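Local coordinates for uncharacterized protein (Bacteroides uniformis, PDB 4JPQ) that is of unknown function but probably binds carbohydrate through a fold of the carbohydrate-binding family 9 type, at residues A[114-119]-A[124-129]. Residues are numbered along the deposited sequence; the frame is centred on the assembly and turned at random.
With SO4 (sulfate ion), chain E.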
ATOM      1  N   LEU A 114       1.275   9.294   2.348  1.00 51.66           N
ATOM      2  CA  LEU A 114       1.606   9.393   3.769  1.00 51.88           C
ATOM      3  C   LEU A 114       2.499   8.198   4.105  1.00 53.65           C
ATOM      4  O   LEU A 114       2.195   7.057   3.693  1.00 45.64           O
ATOM      5  CB  LEU A 114       0.349   9.306   4.627  1.00 50.59           C
ATOM      6  CG  LEU A 114       0.501   9.073   6.143  1.00 56.30           C
ATOM      7  CD1 LEU A 114       1.029  10.314   6.822  1.00 58.25           C
ATOM      8  CD2 LEU A 114      -0.817   8.657   6.766  1.00 56.40           C
ATOM      9  N   ILE A 115       3.581   8.467   4.840  1.00 51.85           N
ATOM     10  CA  ILE A 115       4.471   7.425   5.346  1.00 48.66           C
ATOM     11  C   ILE A 115       4.784   7.719   6.804  1.00 52.07           C
ATOM     12  O   ILE A 115       5.128   8.849   7.132  1.00 53.47           O
ATOM     13  CB  ILE A 115       5.843   7.334   4.635  1.00 44.22           C
ATOM     14  CG1 ILE A 115       5.719   7.307   3.118  1.00 43.37           C
ATOM     15  CG2 ILE A 115       6.589   6.071   5.090  1.00 50.07           C
ATOM     16  CD1 ILE A 115       7.060   7.386   2.400  1.00 45.65           C
ATOM     17  N   GLN A 116       4.653   6.713   7.664  1.00 48.87           N
ATOM     18  CA  GLN A 116       5.146   6.813   9.034  1.00 49.32           C
ATOM     19  C   GLN A 116       6.021   5.596   9.292  1.00 49.35           C
ATOM     20  O   GLN A 116       5.977   4.606   8.535  1.00 54.94           O
ATOM     21  CB  GLN A 116       4.045   6.856  10.066  1.00 56.47           C
ATOM     22  CG  GLN A 116       3.065   8.004  10.001  1.00 57.84           C
ATOM     23  CD  GLN A 116       1.768   7.620  10.693  1.00 61.54           C
ATOM     24  OE1 GLN A 116       0.873   6.998  10.093  1.00 61.27           O
ATOM     25  NE2 GLN A 116       1.676   7.943  11.963  1.00 56.24           N
ATOM     26  N   GLY A 117       6.823   5.688  10.347  1.00 48.02           N
ATOM     27  CA  GLY A 117       7.739   4.616  10.762  1.00 50.71           C
ATOM     28  C   GLY A 117       7.851   4.531  12.273  1.00 52.53           C
ATOM     29  O   GLY A 117       7.753   5.548  12.958  1.00 51.66           O
ATOM     30  N   GLY A 118       8.030   3.318  12.793  1.00 58.74           N
ATOM     31  CA  GLY A 118       8.195   3.099  14.246  1.00 64.40           C
ATOM     32  C   GLY A 118       7.427   1.913  14.778  1.00 64.22           C
ATOM     33  O   GLY A 118       6.727   1.222  14.025  1.00 61.32           O
ATOM     34  N   ALA A 119       7.608   1.669  16.077  1.00 76.70           N
ATOM     35  CA  ALA A 119       6.931   0.581  16.802  1.00 80.08           C
ATOM     36  C   ALA A 119       5.551   1.045  17.260  1.00 74.55           C
ATOM     37  O   ALA A 119       5.285   2.248  17.338  1.00 78.35           O
ATOM     38  CB  ALA A 119       7.763   0.142  18.005  1.00 75.71           C
ATOM     39  N   ARG A 124       4.881   7.300  16.122  1.00 61.48           N
ATOM     40  CA  ARG A 124       5.513   6.851  14.891  1.00 58.88           C
ATOM     41  C   ARG A 124       5.633   8.070  13.985  1.00 57.15           C
ATOM     42  O   ARG A 124       4.645   8.453  13.364  1.00 51.32           O
ATOM     43  CB  ARG A 124       4.680   5.746  14.259  1.00 59.37           C
ATOM     44  CG  ARG A 124       4.620   4.498  15.130  1.00 58.28           C
ATOM     45  CD  ARG A 124       3.892   3.331  14.491  1.00 54.33           C
ATOM     46  NE  ARG A 124       4.388   3.032  13.146  1.00 53.40           N
ATOM     47  CZ  ARG A 124       3.847   3.448  11.996  1.00 55.27           C
ATOM     48  NH1 ARG A 124       2.743   4.221  11.956  1.00 55.94           N
ATOM     49  NH2 ARG A 124       4.433   3.086  10.853  1.00 58.88           N
ATOM     50  N   PRO A 125       6.841   8.691  13.904  1.00 62.38           N
ATOM     51  CA  PRO A 125       6.923   9.907  13.103  1.00 59.98           C
ATOM     52  C   PRO A 125       6.637   9.736  11.618  1.00 57.69           C
ATOM     53  O   PRO A 125       6.767   8.655  11.052  1.00 49.02           O
ATOM     54  CB  PRO A 125       8.363  10.394  13.327  1.00 60.27           C
ATOM     55  CG  PRO A 125       9.102   9.190  13.730  1.00 64.43           C
ATOM     56  CD  PRO A 125       8.128   8.447  14.580  1.00 65.90           C
ATOM     57  N   THR A 126       6.227  10.848  11.036  1.00 60.57           N
ATOM     58  CA  THR A 126       5.905  10.954   9.640  1.00 54.75           C
ATOM     59  C   THR A 126       7.250  11.115   8.894  1.00 56.27           C
ATOM     60  O   THR A 126       8.218  11.620   9.457  1.00 67.17           O
ATOM     61  CB  THR A 126       4.902  12.126   9.444  1.00 50.79           C
ATOM     62  OG1 THR A 126       4.038  11.828   8.360  1.00 57.93           O
ATOM     63  CG2 THR A 126       5.584  13.526   9.277  1.00 54.25           C
ATOM     64  N   ALA A 127       7.310  10.687   7.643  1.00 54.65           N
ATOM     65  CA  ALA A 127       8.547  10.781   6.847  1.00 56.29           C
ATOM     66  C   ALA A 127       8.862  12.201   6.361  1.00 58.68           C
ATOM     67  O   ALA A 127       7.962  13.037   6.219  1.00 65.22           O
ATOM     68  CB  ALA A 127       8.471   9.841   5.657  1.00 52.42           C
ATOM     69  N   SER A 128      10.138  12.444   6.076  1.00 54.85           N
ATOM     70  CA  SER A 128      10.583  13.730   5.545  1.00 57.56           C
ATOM     71  C   SER A 128      10.280  13.855   4.040  1.00 57.03           C
ATOM     72  O   SER A 128       9.998  12.862   3.363  1.00 51.30           O
ATOM     73  CB  SER A 128      12.088  13.916   5.770  1.00 59.63           C
ATOM     74  OG  SER A 128      12.842  12.938   5.069  1.00 65.58           O
ATOM     75  N   GLN A 129      10.360  15.089   3.535  1.00 64.54           N
ATOM     76  CA  GLN A 129      10.168  15.414   2.106  1.00 69.90           C
ATOM     77  C   GLN A 129      11.118  14.607   1.228  1.00 69.74           C
ATOM     78  O   GLN A 129      10.691  14.074   0.199  1.00 62.22           O
ATOM     79  CB  GLN A 129      10.381  16.929   1.820  1.00 79.36           C
ATOM     80  CG  GLN A 129       9.308  17.883   2.350  1.00 84.58           C
ATOM     81  CD  GLN A 129       7.901  17.576   1.830  1.00 91.03           C
ATOM     82  OE1 GLN A 129       7.723  17.003   0.747  1.00115.75           O
ATOM     83  NE2 GLN A 129       6.894  17.953   2.602  1.00 83.85           N
TER
HETATM   84  S   SO4 E 303      10.885  17.705   6.569  1.00126.40           S
HETATM   85  O1  SO4 E 303       9.556  18.283   6.892  1.00115.18           O
HETATM   86  O2  SO4 E 303      11.877  18.787   6.328  1.00 80.25           O
HETATM   87  O3  SO4 E 303      11.294  16.787   7.680  1.00 84.15           O
HETATM   88  O4  SO4 E 303      10.801  16.968   5.295  1.00119.36           O
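A single antiparallel beta bridge, Gln116 with Thr126, lets the chain leaving strand 113-118 turn back and lie along it, on the side away from strand 102-108, within the beta-rich fold of this putative family 9 carbohydrate-binding protein. Two backbone hydrogen bonds flank the bridge: Gly117 N gives its hydrogen to Pro125 O (3.1 Å), and Ala127 N to Ile115 O (2.9 Å). Thr126 OG1 adds a weak bond to Ile115 O, and the CB atoms of Ile115 and Ala127 touch at 3.8 Å. Arg124 has the largest contact of any residue here. Its chain bends at chi3 (51°), folding the guanidinium back over the strand with one face above Gly117 N. Asn104 OD1 and Tyr102 O on the adjacent strand hold its NH2, and the Tyr102 ring makes a cation-pi contact. Gln116 crosses Arg124 at about a right angle, CB 3.5 Å from NH1; its OE1 accepts from Asn104 ND2, while NE2 makes a weak bond to Arg124 O (3.3 Å). A leucine in place of Arg124 would probably leave Gly118 O without the NE donor, and Asn104 OD1 and Tyr102 O without NH2. Arg124 NE donates a hydrogen bond to Gly118 O at 3.1 Å; the oxygen lies in the guanidinium plane, yet NE sits above the carbonyl plane, 63° out of it.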